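Local coordinates for glycerol dehydratase (Clostridium butyricum, PDB 1R9D), which is a B12-independent glycerol dehydratase, probably using a glycyl radical to eliminate water from glycerol, which is bound in this structure, at residues V162-V167 / W445-F450; A505-D510 / G633-G638; K441-H446 / N629-N634. All coordinates share one frame; numbering follows the deposited sequence.

Contact 1: residues V162-V167 / W445-F450; sequences VGHVSV and WHDSAF. With GOL (glycerol), chain C.
His164 and Asp447 meet beside bound glycerol in a PFL-like fold, the α/β barrel of glycyl radical enzymes. The tightest packing is here: NE2 of His164 stands 3.2 Å from CB of Asp447, and both side chains grip one glycerol hydroxyl. His164 NE2 donates to glycerol O2 at 2.9 Å with an N-H...O angle of 154°, while O2 itself donates to Asp447 OD2 at 2.5 Å. Asp447 OD2 takes a second bond, from glycerol O1 at 2.6 Å. Histidine suits the place because its other nitrogen is also used: ND1 of His164 reaches Val162 O at 2.9 Å, close to the ring plane, which fixes how the imidazole is turned. In Asp447, CG lies anti to the backbone N (chi1 -168°), directing the carboxylate at the ligand, and Gln549 holds OD1. Glu435, Ser282 and His281 complete the polar grip on glycerol. Away from the ligand the segments meet more sparsely, through a valine and a water. Val162 lays its methyl CG1 against Trp445 NE1 at 3.5 Å, an apolar filler crossing the indole at about a right angle, and no direct hydrogen bond joins the two segments. Instead a water sits 3.0 Å from Gly163 O and accepts from Trp445 N at 2.9 Å.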
# COMPACT_ATOMS: atom_id res chain seq x y z
N VAL A 162 16.33 -9.19 0.19
CA VAL A 162 16.89 -8.91 -1.13
C VAL A 162 18.40 -8.71 -1.10
O VAL A 162 19.16 -9.55 -1.60
CB VAL A 162 16.22 -7.65 -1.74
CG1 VAL A 162 16.85 -7.32 -3.10
CG2 VAL A 162 14.72 -7.88 -1.87
N GLY A 163 18.86 -7.61 -0.51
CA GLY A 163 20.29 -7.36 -0.46
C GLY A 163 20.81 -7.01 -1.85
O GLY A 163 20.22 -6.17 -2.54
N HIS A 164 21.90 -7.65 -2.25
CA HIS A 164 22.54 -7.43 -3.55
C HIS A 164 22.72 -5.95 -3.83
O HIS A 164 22.16 -5.40 -4.79
CB HIS A 164 21.71 -8.09 -4.66
CG HIS A 164 21.73 -9.58 -4.60
ND1 HIS A 164 21.14 -10.28 -3.57
CD2 HIS A 164 22.35 -10.49 -5.38
CE1 HIS A 164 21.41 -11.57 -3.72
NE2 HIS A 164 22.14 -11.72 -4.80
N VAL A 165 23.54 -5.32 -3.01
CA VAL A 165 23.75 -3.89 -3.12
C VAL A 165 25.05 -3.46 -2.46
O VAL A 165 25.53 -4.10 -1.52
CB VAL A 165 22.55 -3.16 -2.45
CG1 VAL A 165 22.46 -3.59 -0.98
CG2 VAL A 165 22.70 -1.65 -2.54
N SER A 166 25.63 -2.38 -2.98
CA SER A 166 26.82 -1.79 -2.39
C SER A 166 26.37 -0.37 -2.08
O SER A 166 26.18 0.44 -3.00
CB SER A 166 27.99 -1.77 -3.38
OG SER A 166 29.14 -1.21 -2.76
N VAL A 167 26.17 -0.07 -0.80
CA VAL A 167 25.72 1.25 -0.40
C VAL A 167 26.82 2.30 -0.52
O VAL A 167 27.97 1.97 -0.84
CB VAL A 167 25.18 1.26 1.05
CG1 VAL A 167 24.07 0.23 1.19
CG2 VAL A 167 26.31 0.97 2.04
N TRP A 445 18.56 -5.87 -7.81
CA TRP A 445 17.94 -7.20 -7.75
C TRP A 445 18.78 -8.17 -8.60
O TRP A 445 18.25 -8.93 -9.41
CB TRP A 445 16.50 -7.11 -8.29
CG TRP A 445 15.47 -6.90 -7.21
CD1 TRP A 445 15.52 -6.01 -6.17
CD2 TRP A 445 14.28 -7.67 -7.01
NE1 TRP A 445 14.45 -6.19 -5.33
CE2 TRP A 445 13.67 -7.20 -5.82
CE3 TRP A 445 13.67 -8.72 -7.71
CZ2 TRP A 445 12.48 -7.75 -5.32
CZ3 TRP A 445 12.48 -9.26 -7.21
CH2 TRP A 445 11.91 -8.77 -6.03
N HIS A 446 20.09 -8.13 -8.39
CA HIS A 446 21.06 -8.92 -9.16
C HIS A 446 21.01 -10.46 -9.16
O HIS A 446 21.77 -11.10 -9.89
CB HIS A 446 22.47 -8.43 -8.82
CG HIS A 446 22.71 -6.99 -9.16
ND1 HIS A 446 22.81 -6.53 -10.46
CD2 HIS A 446 22.85 -5.90 -8.37
CE1 HIS A 446 23.01 -5.23 -10.45
NE2 HIS A 446 23.04 -4.82 -9.19
N ASP A 447 20.16 -11.05 -8.33
CA ASP A 447 20.02 -12.51 -8.36
C ASP A 447 18.57 -12.85 -8.03
O ASP A 447 18.27 -13.51 -7.03
CB ASP A 447 20.97 -13.22 -7.40
CG ASP A 447 21.03 -14.72 -7.66
OD1 ASP A 447 20.43 -15.17 -8.67
OD2 ASP A 447 21.67 -15.46 -6.88
N SER A 448 17.68 -12.38 -8.90
CA SER A 448 16.25 -12.57 -8.73
C SER A 448 15.73 -13.95 -9.08
O SER A 448 14.59 -14.28 -8.75
CB SER A 448 15.50 -11.51 -9.54
OG SER A 448 15.67 -11.71 -10.93
N ALA A 449 16.54 -14.77 -9.74
CA ALA A 449 16.11 -16.11 -10.12
C ALA A 449 17.17 -16.91 -10.85
O ALA A 449 18.15 -16.35 -11.35
CB ALA A 449 14.86 -16.02 -10.99
N PHE A 450 16.99 -18.23 -10.89
CA PHE A 450 17.88 -19.13 -11.63
C PHE A 450 16.94 -19.83 -12.61
O PHE A 450 15.85 -20.28 -12.22
CB PHE A 450 18.55 -20.16 -10.72
CG PHE A 450 19.68 -19.60 -9.90
CD1 PHE A 450 19.55 -19.47 -8.52
CD2 PHE A 450 20.88 -19.22 -10.50
CE1 PHE A 450 20.60 -18.96 -7.75
CE2 PHE A 450 21.93 -18.71 -9.74
CZ PHE A 450 21.79 -18.58 -8.36
C1 GOL C . 24.73 -16.18 -5.57
O1 GOL C . 24.01 -16.56 -6.73
C2 GOL C . 24.46 -14.72 -5.20
O2 GOL C . 23.05 -14.51 -4.99
C3 GOL C . 24.95 -13.81 -6.32
O3 GOL C . 24.78 -12.44 -5.97
O HOH W 1 19.00 -5.10 -5.03

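Contact 2: residues A505-D510 / G633-G638; sequences ADNCID and GNFQPG
Phe635 pushes its ring edge between Asp506 and Asn507, a contact in which helix 484-516 packs on the short, weakly bonded strand at about 634-635, itself paired in parallel with strand 543-551 of the barrel core. The backbones stay well apart, the CA atoms of Asp506 and Phe635 being 10.1 Å from each other, and the long, flat side chain of Phe635 spans the gap. In Phe635, CG lies anti to the carbonyl carbon (chi1 -87°), which carries the ring out toward the helix so that its far end, CE1, CZ and CE2, makes the contact. CB of Asp506 lies 4.1 Å from Phe635 CZ, and OD1 of Asp506 within 3.9 Å of Phe635 CE2, near the ring plane. That oxygen has its hydrogen bond from Ser448, so the aromatic edge is a secondary neighbour. With CG anti to its carbonyl carbon (chi1 -75°), Asn507 approaches Phe635 from the opposite direction, its amide plane turned 75° to the ring; its ND2 donates to Thr628 O, which settles which end of the amide faces the phenyl group. Oxygen suits this position, since the hydrogens round a phenyl rim are slightly positive. Ser546, Pro548 and Val624 add to the packing round Phe635, and Asn507 also touches Pro196 of the second subunit. In the ring plane, Asn507 OD1 lies 3.4 Å from both CE1 and CZ of Phe635.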
# COMPACT_ATOMS: atom_id res chain seq x y z
N ALA A 505 6.64 -13.61 -11.84
CA ALA A 505 6.77 -14.06 -10.45
C ALA A 505 7.69 -13.11 -9.69
O ALA A 505 7.40 -12.72 -8.55
CB ALA A 505 7.32 -15.49 -10.41
N ASP A 506 8.81 -12.74 -10.32
CA ASP A 506 9.76 -11.81 -9.71
C ASP A 506 9.07 -10.49 -9.39
O ASP A 506 9.25 -9.93 -8.30
CB ASP A 506 10.92 -11.54 -10.66
CG ASP A 506 12.11 -12.46 -10.41
OD1 ASP A 506 12.95 -12.58 -11.32
OD2 ASP A 506 12.21 -13.03 -9.30
N ASN A 507 8.27 -9.99 -10.33
CA ASN A 507 7.58 -8.73 -10.10
C ASN A 507 6.59 -8.78 -8.94
O ASN A 507 6.40 -7.78 -8.25
CB ASN A 507 6.89 -8.25 -11.39
CG ASN A 507 7.87 -7.70 -12.41
OD1 ASN A 507 8.98 -7.27 -12.06
ND2 ASN A 507 7.46 -7.68 -13.68
N CYS A 508 5.98 -9.94 -8.72
CA CYS A 508 5.04 -10.09 -7.61
C CYS A 508 5.79 -10.05 -6.27
O CYS A 508 5.29 -9.49 -5.29
CB CYS A 508 4.26 -11.41 -7.73
SG CYS A 508 3.07 -11.44 -9.10
N ILE A 509 6.98 -10.63 -6.25
CA ILE A 509 7.82 -10.64 -5.06
C ILE A 509 8.33 -9.22 -4.81
O ILE A 509 8.47 -8.79 -3.66
CB ILE A 509 9.01 -11.60 -5.25
CG1 ILE A 509 8.48 -13.03 -5.38
CG2 ILE A 509 9.98 -11.51 -4.07
CD1 ILE A 509 9.55 -14.02 -5.84
N ASP A 510 8.58 -8.50 -5.89
CA ASP A 510 9.07 -7.11 -5.85
C ASP A 510 7.99 -6.25 -5.17
O ASP A 510 8.28 -5.49 -4.24
CB ASP A 510 9.30 -6.63 -7.29
CG ASP A 510 10.37 -5.55 -7.41
OD1 ASP A 510 10.44 -4.65 -6.54
OD2 ASP A 510 11.15 -5.59 -8.39
N GLY A 633 12.38 -0.16 -13.71
CA GLY A 633 13.63 -0.59 -14.30
C GLY A 633 13.48 -1.75 -15.26
O GLY A 633 12.44 -2.41 -15.30
N ASN A 634 14.53 -2.01 -16.04
CA ASN A 634 14.51 -3.10 -17.01
C ASN A 634 15.17 -4.35 -16.45
O ASN A 634 16.09 -4.27 -15.64
CB ASN A 634 15.26 -2.70 -18.28
CG ASN A 634 14.38 -1.99 -19.27
OD1 ASN A 634 13.58 -2.62 -19.97
ND2 ASN A 634 14.51 -0.67 -19.34
N PHE A 635 14.69 -5.51 -16.89
CA PHE A 635 15.28 -6.78 -16.49
C PHE A 635 16.54 -6.90 -17.36
O PHE A 635 16.57 -6.40 -18.49
CB PHE A 635 14.35 -7.95 -16.81
CG PHE A 635 13.37 -8.27 -15.72
CD1 PHE A 635 12.34 -7.39 -15.41
CD2 PHE A 635 13.46 -9.47 -15.03
CE1 PHE A 635 11.41 -7.70 -14.41
CE2 PHE A 635 12.54 -9.80 -14.03
CZ PHE A 635 11.51 -8.91 -13.72
N GLN A 636 17.57 -7.55 -16.83
CA GLN A 636 18.79 -7.77 -17.59
C GLN A 636 19.25 -9.17 -17.21
O GLN A 636 19.29 -9.52 -16.04
CB GLN A 636 19.86 -6.73 -17.26
CG GLN A 636 20.16 -6.56 -15.79
CD GLN A 636 21.29 -5.58 -15.53
OE1 GLN A 636 21.93 -5.08 -16.46
NE2 GLN A 636 21.55 -5.31 -14.26
N PRO A 637 19.60 -9.99 -18.21
CA PRO A 637 20.05 -11.36 -17.96
C PRO A 637 21.49 -11.55 -17.50
O PRO A 637 22.37 -10.75 -17.80
CB PRO A 637 19.79 -12.04 -19.30
CG PRO A 637 20.15 -10.95 -20.28
CD PRO A 637 19.48 -9.73 -19.67
N GLY A 638 21.71 -12.63 -16.76
CA GLY A 638 23.04 -12.98 -16.30
C GLY A 638 23.21 -14.45 -16.63
O GLY A 638 22.22 -15.12 -16.95

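Contact 3: residues K441-H446 / N629-N634; sequences KTEGWH and NPRGGN
One face of the Trp445 indole carries the guanidinium of Arg631, Arg631 NH2 standing 3.4 Å from Trp445 CG, while Glu443 OE2 lies in plane at the indole edge. The two flat groups are tilted 29° to each other with centres 4.3 Å apart, a stack that is also a cation-pi interaction. On the same face of the guanidinium as Trp445 CD1 sits CG of Glu443, 3.6 Å from Arg631 NH1; the opposite face is backed by CG of Asn629. Arginine suits this sandwich because its plane can stack while its rim still donates: NH2 forms a salt bridge with Asp510 and bonds Phe545 O, and NH1 bonds Asn544. A bend at chi3 (-78°) swings the group over the indole. The segments flank strand 543-551 of the mixed sheet, 442-443 being its parallel neighbour and 629-634 leading into another, 634-635. Arg631 is presented by a type I turn that starts at Asn629 and ends at Gly632, whose own positive phi suits glycine. Asn629 begins an Asx turn, its OD1 accepting from Arg631 N at 2.8 Å; Asn629 OD1 also accepts from Gly633 N at 2.9 Å, from the other face of the amide.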
# COMPACT_ATOMS: atom_id res chain seq x y z
N LYS A 441 23.96 4.05 -5.84
CA LYS A 441 22.94 4.63 -6.72
C LYS A 441 22.03 3.60 -7.36
O LYS A 441 21.17 3.96 -8.16
CB LYS A 441 23.61 5.42 -7.84
CG LYS A 441 24.49 6.58 -7.41
CD LYS A 441 24.90 7.40 -8.63
CE LYS A 441 25.68 8.64 -8.24
NZ LYS A 441 26.05 9.46 -9.44
N THR A 442 22.17 2.33 -6.97
CA THR A 442 21.41 1.25 -7.59
C THR A 442 20.62 0.28 -6.72
O THR A 442 21.04 -0.06 -5.61
CB THR A 442 22.38 0.38 -8.43
OG1 THR A 442 23.27 1.22 -9.18
CG2 THR A 442 21.63 -0.54 -9.38
N GLU A 443 19.48 -0.16 -7.24
CA GLU A 443 18.66 -1.21 -6.62
C GLU A 443 18.61 -2.18 -7.81
O GLU A 443 17.74 -2.07 -8.68
CB GLU A 443 17.25 -0.73 -6.26
CG GLU A 443 16.31 -1.87 -5.80
CD GLU A 443 16.74 -2.53 -4.48
OE1 GLU A 443 17.95 -2.62 -4.22
OE2 GLU A 443 15.85 -2.97 -3.71
N GLY A 444 19.56 -3.11 -7.85
CA GLY A 444 19.65 -4.02 -8.99
C GLY A 444 19.00 -5.39 -8.97
O GLY A 444 18.91 -6.02 -10.02
N TRP A 445 18.56 -5.87 -7.81
CA TRP A 445 17.94 -7.20 -7.75
C TRP A 445 18.78 -8.17 -8.60
O TRP A 445 18.25 -8.93 -9.41
CB TRP A 445 16.50 -7.11 -8.29
CG TRP A 445 15.47 -6.90 -7.21
CD1 TRP A 445 15.52 -6.01 -6.17
CD2 TRP A 445 14.28 -7.67 -7.01
NE1 TRP A 445 14.45 -6.19 -5.33
CE2 TRP A 445 13.67 -7.20 -5.82
CE3 TRP A 445 13.67 -8.72 -7.71
CZ2 TRP A 445 12.48 -7.75 -5.32
CZ3 TRP A 445 12.48 -9.26 -7.21
CH2 TRP A 445 11.91 -8.77 -6.03
N HIS A 446 20.09 -8.13 -8.39
CA HIS A 446 21.06 -8.92 -9.16
C HIS A 446 21.01 -10.46 -9.16
O HIS A 446 21.77 -11.10 -9.89
CB HIS A 446 22.47 -8.43 -8.82
CG HIS A 446 22.71 -6.99 -9.16
ND1 HIS A 446 22.81 -6.53 -10.46
CD2 HIS A 446 22.85 -5.90 -8.37
CE1 HIS A 446 23.01 -5.23 -10.45
NE2 HIS A 446 23.04 -4.82 -9.19
N ASN A 629 10.28 -3.93 -14.29
CA ASN A 629 9.83 -4.19 -12.93
C ASN A 629 9.01 -3.03 -12.35
O ASN A 629 8.92 -1.97 -12.95
CB ASN A 629 11.03 -4.50 -12.02
CG ASN A 629 12.03 -3.36 -11.94
OD1 ASN A 629 11.66 -2.20 -11.75
ND2 ASN A 629 13.31 -3.69 -12.06
N PRO A 630 8.38 -3.24 -11.17
CA PRO A 630 7.56 -2.21 -10.52
C PRO A 630 8.32 -0.93 -10.16
O PRO A 630 7.70 0.09 -9.85
CB PRO A 630 7.03 -2.92 -9.28
CG PRO A 630 6.98 -4.36 -9.70
CD PRO A 630 8.27 -4.53 -10.46
N ARG A 631 9.64 -0.99 -10.20
CA ARG A 631 10.46 0.18 -9.88
C ARG A 631 10.82 0.96 -11.13
O ARG A 631 11.66 1.86 -11.09
CB ARG A 631 11.72 -0.26 -9.13
CG ARG A 631 11.45 -0.75 -7.71
CD ARG A 631 12.66 -1.48 -7.12
NE ARG A 631 12.78 -2.84 -7.63
CZ ARG A 631 13.72 -3.25 -8.47
NH1 ARG A 631 14.64 -2.40 -8.92
NH2 ARG A 631 13.75 -4.52 -8.86
N GLY A 632 10.19 0.61 -12.24
CA GLY A 632 10.44 1.29 -13.50
C GLY A 632 11.75 0.91 -14.19
O GLY A 632 12.18 1.58 -15.13
N GLY A 633 12.38 -0.16 -13.71
CA GLY A 633 13.63 -0.59 -14.30
C GLY A 633 13.48 -1.75 -15.26
O GLY A 633 12.44 -2.41 -15.30
N ASN A 634 14.53 -2.01 -16.04
CA ASN A 634 14.51 -3.10 -17.01
C ASN A 634 15.17 -4.35 -16.45
O ASN A 634 16.09 -4.27 -15.64
CB ASN A 634 15.26 -2.70 -18.28
CG ASN A 634 14.38 -1.99 -19.27
OD1 ASN A 634 13.58 -2.62 -19.97
ND2 ASN A 634 14.51 -0.67 -19.34

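In the fold
The three contacts form one buried cluster, contact 1 lying about 10 Å, centre to centre, from each of the others, and contacts 2 and 3 about 8 Å apart. All reach the sheet built round strand 543-551. Along the chain, contact 1 closes before contact 2 opens, contacts 1 and 3 share Trp445 and His446, and contacts 2 and 3 overlap at Gly633 and Asn634. The rim of Trp445 also packs on Asp510 of helix 484-516. Contact 1 lines the glycerol site, whereas contacts 2 and 3 form a layer behind it that extends to the second subunit, so side chains run in contact from the pocket through the sheet toward the second subunit.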